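PDB 6ZXU: oxidoreductase, NAD-binding/iron-sulfur cluster-binding protein from Nitratireductor pacificus pht-3B, which reductively removes halogens from organohalide substrates, probably with electrons passed through two [4Fe-4S] clusters to a bound cobalamin. Local coordinates for residues A[82-87]-A[172-177]; A[179-184]-A[348-353]; A[401-406]-A[490-495]. All blocks are in the same frame, centred on the assembly; numbering follows the deposited sequence.

Contact 1: A[82-87]-A[172-177]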
loop_
_atom_site.group_PDB
_atom_site.type_symbol
_atom_site.label_atom_id
_atom_site.label_comp_id
_atom_site.label_asym_id
_atom_site.label_seq_id
_atom_site.Cartn_x
_atom_site.Cartn_y
_atom_site.Cartn_z
ATOM N N ARG A 82 8.138 18.920 -4.140
ATOM C CA ARG A 82 8.102 19.790 -5.296
ATOM C C ARG A 82 7.507 19.061 -6.461
ATOM O O ARG A 82 6.829 19.635 -7.256
ATOM C CB ARG A 82 9.509 20.298 -5.629
ATOM C CG ARG A 82 10.036 21.382 -4.662
ATOM C CD ARG A 82 11.232 22.135 -5.251
ATOM N NE ARG A 82 12.374 21.226 -5.462
ATOM C CZ ARG A 82 13.281 20.905 -4.534
ATOM N NH1 ARG A 82 13.219 21.470 -3.314
ATOM N NH2 ARG A 82 14.263 20.030 -4.823
ATOM N N LEU A 83 7.837 17.781 -6.591
ATOM C CA LEU A 83 7.249 16.983 -7.629
ATOM C C LEU A 83 5.737 16.935 -7.484
ATOM O O LEU A 83 5.024 17.116 -8.439
ATOM C CB LEU A 83 7.811 15.587 -7.565
ATOM C CG LEU A 83 7.199 14.605 -8.520
ATOM C CD1 LEU A 83 7.590 15.009 -9.928
ATOM C CD2 LEU A 83 7.715 13.168 -8.180
ATOM N N PHE A 84 5.242 16.669 -6.272
ATOM C CA PHE A 84 3.807 16.556 -6.065
ATOM C C PHE A 84 3.063 17.874 -6.238
ATOM O O PHE A 84 1.927 17.858 -6.669
ATOM C CB PHE A 84 3.491 15.941 -4.671
ATOM C CG PHE A 84 4.075 14.580 -4.451
ATOM C CD1 PHE A 84 4.266 13.684 -5.517
ATOM C CD2 PHE A 84 4.340 14.130 -3.156
ATOM C CE1 PHE A 84 4.844 12.427 -5.296
ATOM C CE2 PHE A 84 4.875 12.874 -2.933
ATOM C CZ PHE A 84 5.144 12.019 -3.984
ATOM N N THR A 85 3.733 18.992 -5.941
ATOM C CA THR A 85 3.241 20.320 -6.251
ATOM C C THR A 85 2.773 20.585 -7.684
ATOM O O THR A 85 1.763 21.250 -7.904
ATOM C CB THR A 85 4.303 21.356 -5.897
ATOM O OG1 THR A 85 4.620 21.248 -4.503
ATOM C CG2 THR A 85 3.834 22.722 -6.223
ATOM N N ARG A 86 3.418 19.958 -8.663
ATOM C CA ARG A 86 3.020 20.065 -10.077
ATOM C C ARG A 86 1.634 19.525 -10.321
ATOM O O ARG A 86 1.030 19.793 -11.352
ATOM C CB ARG A 86 4.038 19.297 -10.977
ATOM C CG ARG A 86 5.468 19.711 -10.589
ATOM C CD ARG A 86 6.587 19.446 -11.563
ATOM N NE ARG A 86 6.585 18.123 -12.178
ATOM C CZ ARG A 86 6.151 17.834 -13.410
ATOM N NH1 ARG A 86 6.259 16.572 -13.866
ATOM N NH2 ARG A 86 5.601 18.783 -14.186
ATOM N N PHE A 87 1.093 18.746 -9.403
ATOM C CA PHE A 87 -0.204 18.131 -9.674
ATOM C C PHE A 87 -1.341 18.635 -8.718
ATOM O O PHE A 87 -2.430 18.022 -8.664
ATOM C CB PHE A 87 -0.073 16.583 -9.595
ATOM C CG PHE A 87 1.093 16.048 -10.399
ATOM C CD1 PHE A 87 1.068 16.161 -11.787
ATOM C CD2 PHE A 87 2.212 15.556 -9.792
ATOM C CE1 PHE A 87 2.155 15.794 -12.553
ATOM C CE2 PHE A 87 3.274 15.140 -10.555
ATOM C CZ PHE A 87 3.249 15.252 -11.926
ATOM N N THR A 172 6.277 15.523 6.638
ATOM C CA THR A 172 4.834 15.575 6.737
ATOM C C THR A 172 4.221 16.512 5.674
ATOM O O THR A 172 3.174 16.191 5.110
ATOM C CB THR A 172 4.461 15.950 8.146
ATOM O OG1 THR A 172 5.162 15.099 9.080
ATOM C CG2 THR A 172 2.971 15.827 8.334
ATOM N N ASP A 173 4.865 17.620 5.363
ATOM C CA ASP A 173 4.436 18.398 4.174
ATOM C C ASP A 173 4.393 17.587 2.897
ATOM O O ASP A 173 3.472 17.728 2.078
ATOM C CB ASP A 173 5.301 19.662 3.970
ATOM C CG ASP A 173 4.908 20.816 4.876
ATOM O OD1 ASP A 173 3.808 20.794 5.526
ATOM O OD2 ASP A 173 5.714 21.756 4.982
ATOM N N MET A 174 5.430 16.797 2.657
ATOM C CA MET A 174 5.432 15.912 1.461
ATOM C C MET A 174 4.181 15.032 1.380
ATOM O O MET A 174 3.535 14.896 0.328
ATOM C CB MET A 174 6.714 15.020 1.474
ATOM C CG MET A 174 6.798 14.081 0.306
ATOM S SD MET A 174 8.123 12.820 0.537
ATOM C CE MET A 174 7.536 11.965 2.051
ATOM N N ARG A 175 3.856 14.386 2.474
ATOM C CA ARG A 175 2.674 13.543 2.524
ATOM C C ARG A 175 1.414 14.387 2.315
ATOM O O ARG A 175 0.516 13.946 1.655
ATOM C CB ARG A 175 2.679 12.792 3.856
ATOM C CG ARG A 175 1.535 11.846 4.067
ATOM C CD ARG A 175 1.440 10.715 3.084
ATOM N NE ARG A 175 2.778 10.161 2.733
ATOM C CZ ARG A 175 3.503 9.368 3.524
ATOM N NH1 ARG A 175 3.064 9.045 4.758
ATOM N NH2 ARG A 175 4.729 8.927 3.120
ATOM N N CYS A 176 1.375 15.631 2.828
ATOM C CA CYS A 176 0.226 16.536 2.619
ATOM C C CYS A 176 0.057 16.950 1.172
ATOM O O CYS A 176 -1.045 16.910 0.638
ATOM C CB CYS A 176 0.329 17.737 3.502
ATOM S SG CYS A 176 -0.007 17.354 5.213
ATOM N N ALA A 177 1.157 17.225 0.491
ATOM C CA ALA A 177 1.098 17.554 -0.916
ATOM C C ALA A 177 0.628 16.397 -1.726
ATOM O O ALA A 177 -0.136 16.518 -2.631
ATOM C CB ALA A 177 2.458 17.984 -1.363
#
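Phe84, on helix 74-85, carries its side of the contact with helix 168-190, where Ala177 and Met174 receive it one turn apart. The side chain starts with CB, which points at the neighbouring helix and lies 4.0 Å from Ala177 CB; this methyl-to-methylene touch lets the backbones approach to 5.9 Å between the CA atoms of Phe84 and Ala177. With CG set anti to the carbonyl carbon (chi1 -59°), the ring is turned so that its CD2-CE2 side faces Met174. Its CD2 corner comes 3.7 Å from Met174 O, which sits at the ring edge near the ring plane, so a C-H, not the pi face, meets the oxygen. One atom further out, CE2 meets Met174 CG at 4.0 Å. Around these three residues, walls are supplied by helix 445-469, where Glu458 touches both Phe84 and Met174, and by Phe198 of strand 194-198, against Ala177. No hydrogen bond crosses between the segments and all three touching residues are buried. The chemistry therefore implies a joint resting on buried apolar surface and van der Waals contact, to which the aromatic edge near a carbonyl oxygen may add a weak electrostatic attraction.

Contact 2: A[179-184]-A[348-353]; sequences IAAILS and QPLIQN
Leu350 reaches from helix 342-354 to Ala181 and Ile182 on helix 168-190, which backs onto the four-stranded antiparallel sheet of the N-terminal part; in this helix-on-helix packing one forked side chain meets two consecutive residues. The fork is divided between them: branch CD1 goes to Ala181, with 4.1 Å from Leu350 CD1 to Ala181 CB, while CD2 turns to the isoleucine. Ile182 does not aim CB at its partner but lies across the leucine at a slant. Its CG1 is beside the backbone N (chi1 -69°), which brings the longer arm, and not CG2, to the contact; Leu350 CD2 is 3.9 Å from Ile182 CG1 and also touches Ile182 CD1. The CA atoms of Ile182 and Leu350 remain 8.1 Å apart, so the side chains bridge the two backbones. Met454 of helix 445-469 touches both Ile182 and Ile351, adding a third helix, while Ile179 and Ala180 rest on strand 142-149 of the sheet. Helix 342-354 is kinked here, the N atoms of Pro349 and Leu350 having no bond to the preceding turn. Pro349 O accepts from Asn353 N, one turn on, and also lies 2.8 Å from Asn353 ND2, which donates at 163°.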
loop_
_atom_site.group_PDB
_atom_site.type_symbol
_atom_site.label_atom_id
_atom_site.label_comp_id
_atom_site.label_asym_id
_atom_site.label_seq_id
_atom_site.Cartn_x
_atom_site.Cartn_y
_atom_site.Cartn_z
ATOM N N ILE A 179 -1.302 13.791 -0.779
ATOM C CA ILE A 179 -2.739 13.605 -0.566
ATOM C C ILE A 179 -3.546 14.710 -1.252
ATOM O O ILE A 179 -4.514 14.448 -1.942
ATOM C CB ILE A 179 -3.082 13.538 0.954
ATOM C CG1 ILE A 179 -2.373 12.336 1.558
ATOM C CG2 ILE A 179 -4.586 13.520 1.145
ATOM C CD1 ILE A 179 -2.522 12.224 3.051
ATOM N N ALA A 180 -3.121 15.964 -1.116
ATOM C CA ALA A 180 -3.857 17.096 -1.774
ATOM C C ALA A 180 -3.890 17.002 -3.289
ATOM O O ALA A 180 -4.890 17.322 -3.909
ATOM C CB ALA A 180 -3.241 18.422 -1.349
ATOM N N ALA A 181 -2.784 16.542 -3.894
ATOM C CA ALA A 181 -2.679 16.339 -5.339
ATOM C C ALA A 181 -3.579 15.232 -5.803
ATOM O O ALA A 181 -4.277 15.399 -6.807
ATOM C CB ALA A 181 -1.244 16.012 -5.738
ATOM N N ILE A 182 -3.693 14.157 -5.015
ATOM C CA ILE A 182 -4.506 13.024 -5.424
ATOM C C ILE A 182 -5.984 13.405 -5.314
ATOM O O ILE A 182 -6.761 13.127 -6.204
ATOM C CB ILE A 182 -4.165 11.778 -4.589
ATOM C CG1 ILE A 182 -2.787 11.281 -4.931
ATOM C CG2 ILE A 182 -5.193 10.716 -4.895
ATOM C CD1 ILE A 182 -2.265 10.266 -3.921
ATOM N N LEU A 183 -6.350 14.039 -4.200
ATOM C CA LEU A 183 -7.708 14.353 -3.954
ATOM C C LEU A 183 -8.247 15.443 -4.871
ATOM O O LEU A 183 -9.362 15.342 -5.339
ATOM C CB LEU A 183 -7.954 14.705 -2.510
ATOM C CG LEU A 183 -7.849 13.554 -1.456
ATOM C CD1 LEU A 183 -8.058 14.116 -0.088
ATOM C CD2 LEU A 183 -8.855 12.463 -1.778
ATOM N N SER A 184 -7.455 16.472 -5.109
ATOM C CA SER A 184 -7.818 17.492 -6.090
ATOM C C SER A 184 -7.955 16.923 -7.456
ATOM O O SER A 184 -8.933 17.210 -8.173
ATOM C CB SER A 184 -6.839 18.648 -6.048
ATOM O OG SER A 184 -5.559 18.322 -6.511
ATOM N N GLN A 348 -2.383 8.576 -10.823
ATOM C CA GLN A 348 -1.552 8.259 -11.963
ATOM C C GLN A 348 -0.377 9.224 -12.239
ATOM O O GLN A 348 0.744 8.776 -12.445
ATOM C CB GLN A 348 -2.428 8.066 -13.166
ATOM C CG GLN A 348 -1.577 7.593 -14.351
ATOM C CD GLN A 348 -2.415 7.000 -15.474
ATOM O OE1 GLN A 348 -3.393 7.608 -15.959
ATOM N NE2 GLN A 348 -2.021 5.802 -15.919
ATOM N N PRO A 349 -0.625 10.538 -12.247
ATOM C CA PRO A 349 0.494 11.467 -12.526
ATOM C C PRO A 349 1.636 11.365 -11.505
ATOM O O PRO A 349 2.804 11.457 -11.879
ATOM C CB PRO A 349 -0.160 12.868 -12.416
ATOM C CG PRO A 349 -1.623 12.620 -12.652
ATOM C CD PRO A 349 -1.911 11.250 -12.134
ATOM N N LEU A 350 1.300 11.142 -10.233
ATOM C CA LEU A 350 2.329 11.013 -9.214
ATOM C C LEU A 350 3.143 9.735 -9.452
ATOM O O LEU A 350 4.368 9.756 -9.471
ATOM C CB LEU A 350 1.742 10.983 -7.814
ATOM C CG LEU A 350 1.205 12.286 -7.210
ATOM C CD1 LEU A 350 -0.035 12.724 -7.945
ATOM C CD2 LEU A 350 0.891 12.140 -5.686
ATOM N N ILE A 351 2.454 8.650 -9.742
ATOM C CA ILE A 351 3.068 7.370 -9.995
ATOM C C ILE A 351 4.010 7.471 -11.216
ATOM O O ILE A 351 5.152 7.064 -11.163
ATOM C CB ILE A 351 1.978 6.265 -10.206
ATOM C CG1 ILE A 351 1.317 5.917 -8.909
ATOM C CG2 ILE A 351 2.630 5.034 -10.798
ATOM C CD1 ILE A 351 0.096 5.030 -9.083
ATOM N N GLN A 352 3.522 7.989 -12.311
ATOM C CA GLN A 352 4.351 8.025 -13.528
ATOM C C GLN A 352 5.557 8.938 -13.413
ATOM O O GLN A 352 6.624 8.650 -13.921
ATOM C CB GLN A 352 3.517 8.377 -14.735
ATOM C CG GLN A 352 2.556 7.322 -15.178
ATOM C CD GLN A 352 1.597 7.877 -16.273
ATOM O OE1 GLN A 352 1.395 9.119 -16.423
ATOM N NE2 GLN A 352 0.979 6.949 -17.036
ATOM N N ASN A 353 5.403 10.053 -12.762
ATOM C CA ASN A 353 6.468 11.001 -12.658
ATOM C C ASN A 353 7.445 10.781 -11.574
ATOM O O ASN A 353 8.393 11.538 -11.445
ATOM C CB ASN A 353 5.901 12.398 -12.612
ATOM C CG ASN A 353 5.301 12.785 -13.973
ATOM O OD1 ASN A 353 6.030 13.147 -14.903
ATOM N ND2 ASN A 353 3.983 12.640 -14.120
#

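Contact 3: A[401-406]-A[490-495]; sequences EPWMYY and ILMAGL
Met492 is met by three residues of the loop that follows strand 394-399. The nearest approach is methyl to methylene, Met404 CE lying 3.7 Å from Met492 CG. Glu401 OE2 stands 4.2 Å from that same Met492 CG, while at the tip Met492 CE lies 4.4 Å from Trp403 CH2, at the indole edge and close to the ring plane. The two methionines differ in shape: Met404 is extended beyond CG, whereas Met492 folds at chi2 (-49°) and again at chi3 (149°), bends that bring the methyl CE, though not the sulfur, toward the tryptophan. Beneath this shell, Met404 CG lies over one face of the Trp403 ring, offset toward the rim. A hydrogen bond of 2.9 Å runs from Trp403 NE1 to Glu401 OE1, arriving from above the carboxylate plane, and Arg305 forms a salt bridge to the same oxygen. The loop enters a short 3-10 turn at 402-404, with Met404 N bonded to Glu401 O, and helix 486-492 ends in a Schellman motif at Gly494. Further out, Met492 and Ala493 touch Cys398 of strand 394-399. Trp403, Ile490 and Leu491 line the cobalamin pocket, and Tyr406 OH hydrogen-bonds to the cofactor.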
loop_
_atom_site.group_PDB
_atom_site.type_symbol
_atom_site.label_atom_id
_atom_site.label_comp_id
_atom_site.label_asym_id
_atom_site.label_seq_id
_atom_site.Cartn_x
_atom_site.Cartn_y
_atom_site.Cartn_z
ATOM N N GLU A 401 20.179 -11.210 -4.620
ATOM C CA GLU A 401 20.850 -12.238 -5.347
ATOM C C GLU A 401 20.630 -12.100 -6.830
ATOM O O GLU A 401 19.647 -11.523 -7.269
ATOM C CB GLU A 401 20.452 -13.578 -4.812
ATOM C CG GLU A 401 20.683 -13.675 -3.320
ATOM C CD GLU A 401 20.364 -15.048 -2.762
ATOM O OE1 GLU A 401 20.814 -16.043 -3.374
ATOM O OE2 GLU A 401 19.651 -15.145 -1.705
ATOM N N PRO A 402 21.589 -12.535 -7.648
ATOM C CA PRO A 402 21.483 -12.245 -9.087
ATOM C C PRO A 402 20.250 -12.803 -9.716
ATOM O O PRO A 402 19.664 -12.164 -10.616
ATOM C CB PRO A 402 22.788 -12.884 -9.714
ATOM C CG PRO A 402 23.723 -12.851 -8.536
ATOM C CD PRO A 402 22.918 -13.117 -7.304
ATOM N N TRP A 403 19.791 -13.943 -9.228
ATOM C CA TRP A 403 18.628 -14.548 -9.849
ATOM C C TRP A 403 17.323 -13.758 -9.517
ATOM O O TRP A 403 16.274 -14.153 -10.020
ATOM C CB TRP A 403 18.480 -16.032 -9.416
ATOM C CG TRP A 403 18.570 -16.248 -7.941
ATOM C CD1 TRP A 403 19.703 -16.439 -7.205
ATOM C CD2 TRP A 403 17.501 -16.274 -7.019
ATOM N NE1 TRP A 403 19.378 -16.600 -5.885
ATOM C CE2 TRP A 403 18.027 -16.473 -5.769
ATOM C CE3 TRP A 403 16.101 -16.115 -7.137
ATOM C CZ2 TRP A 403 17.223 -16.585 -4.633
ATOM C CZ3 TRP A 403 15.340 -16.239 -6.037
ATOM C CH2 TRP A 403 15.894 -16.476 -4.795
ATOM N N MET A 404 17.387 -12.767 -8.623
ATOM C CA MET A 404 16.208 -11.916 -8.265
ATOM C C MET A 404 16.032 -10.740 -9.289
ATOM O O MET A 404 14.977 -10.131 -9.350
ATOM C CB MET A 404 16.376 -11.315 -6.884
ATOM C CG MET A 404 16.420 -12.338 -5.749
ATOM S SD MET A 404 16.708 -11.483 -4.206
ATOM C CE MET A 404 16.595 -12.825 -3.032
ATOM N N TYR A 405 17.061 -10.463 -10.106
ATOM C CA TYR A 405 16.967 -9.491 -11.162
ATOM C C TYR A 405 16.413 -10.134 -12.402
ATOM O O TYR A 405 16.716 -11.289 -12.712
ATOM C CB TYR A 405 18.336 -8.865 -11.461
ATOM C CG TYR A 405 18.949 -8.024 -10.367
ATOM C CD1 TYR A 405 19.534 -8.608 -9.259
ATOM C CD2 TYR A 405 18.977 -6.662 -10.464
ATOM C CE1 TYR A 405 20.127 -7.838 -8.276
ATOM C CE2 TYR A 405 19.583 -5.873 -9.497
ATOM C CZ TYR A 405 20.169 -6.440 -8.427
ATOM O OH TYR A 405 20.769 -5.672 -7.492
ATOM N N TYR A 406 15.618 -9.402 -13.151
ATOM C CA TYR A 406 15.206 -9.841 -14.475
ATOM C C TYR A 406 16.416 -10.016 -15.400
ATOM O O TYR A 406 17.466 -9.423 -15.199
ATOM C CB TYR A 406 14.269 -8.843 -15.120
ATOM C CG TYR A 406 12.895 -8.734 -14.498
ATOM C CD1 TYR A 406 11.950 -9.708 -14.725
ATOM C CD2 TYR A 406 12.534 -7.599 -13.762
ATOM C CE1 TYR A 406 10.698 -9.592 -14.129
ATOM C CE2 TYR A 406 11.308 -7.471 -13.194
ATOM C CZ TYR A 406 10.401 -8.459 -13.383
ATOM O OH TYR A 406 9.120 -8.316 -12.867
ATOM N N ILE A 490 10.860 -10.592 -0.806
ATOM C CA ILE A 490 9.907 -10.659 0.319
ATOM C C ILE A 490 10.177 -11.943 1.135
ATOM O O ILE A 490 10.208 -11.905 2.360
ATOM C CB ILE A 490 8.440 -10.624 -0.138
ATOM C CG1 ILE A 490 8.153 -9.306 -0.860
ATOM C CG2 ILE A 490 7.501 -10.773 1.025
ATOM C CD1 ILE A 490 6.882 -9.410 -1.695
ATOM N N LEU A 491 10.410 -13.061 0.435
ATOM C CA LEU A 491 10.674 -14.343 1.128
ATOM C C LEU A 491 12.002 -14.304 1.896
ATOM O O LEU A 491 12.024 -14.650 3.065
ATOM C CB LEU A 491 10.720 -15.444 0.149
ATOM C CG LEU A 491 10.902 -16.799 0.785
ATOM C CD1 LEU A 491 9.649 -17.295 1.495
ATOM C CD2 LEU A 491 11.310 -17.791 -0.298
ATOM N N MET A 492 13.065 -13.907 1.239
ATOM C CA MET A 492 14.422 -13.875 1.868
ATOM C C MET A 492 14.581 -12.831 2.960
ATOM O O MET A 492 15.296 -13.035 3.916
ATOM C CB MET A 492 15.504 -13.676 0.847
ATOM C CG MET A 492 15.734 -14.868 -0.103
ATOM S SD MET A 492 15.878 -16.443 0.826
ATOM C CE MET A 492 15.158 -17.366 -0.536
ATOM N N ALA A 493 13.833 -11.735 2.878
ATOM C CA ALA A 493 13.786 -10.689 3.937
ATOM C C ALA A 493 12.921 -11.046 5.103
ATOM O O ALA A 493 12.869 -10.293 6.056
ATOM C CB ALA A 493 13.359 -9.358 3.323
ATOM N N GLY A 494 12.289 -12.247 5.108
ATOM C CA GLY A 494 11.522 -12.693 6.211
ATOM C C GLY A 494 10.276 -11.849 6.457
ATOM O O GLY A 494 9.860 -11.695 7.587
ATOM N N LEU A 495 9.591 -11.473 5.380
ATOM C CA LEU A 495 8.305 -10.705 5.520
ATOM C C LEU A 495 7.089 -11.515 5.173
ATOM O O LEU A 495 5.998 -11.100 5.514
ATOM C CB LEU A 495 8.353 -9.414 4.720
ATOM C CG LEU A 495 9.405 -8.399 5.133
ATOM C CD1 LEU A 495 9.411 -7.267 4.181
ATOM C CD2 LEU A 495 9.273 -7.944 6.533
#

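In the fold
From the N terminus, contact 1 closes first, bringing helix 74-85 to helix 168-190 across 84 intervening residues that include strands 121-126 and 142-149. Further along helix 168-190 contact 2 opens, and its 163-residue loop holds strands 194-198 and 232-239, which complete the first antiparallel sheet. Contact 3 brings the loop after strand 394-399 to helix 486-492, closing a separate 83-residue loop beside the cobalamin. The three loops follow in series; none nests or crosses. Contacts 1 and 2 also touch directly, Phe87 packing on Pro349 and Asn353, whereas contact 3 stays about 15 Å from contact 2 between nearest atoms. Helix 445-469, which lies within the third loop, packs against both earlier contacts.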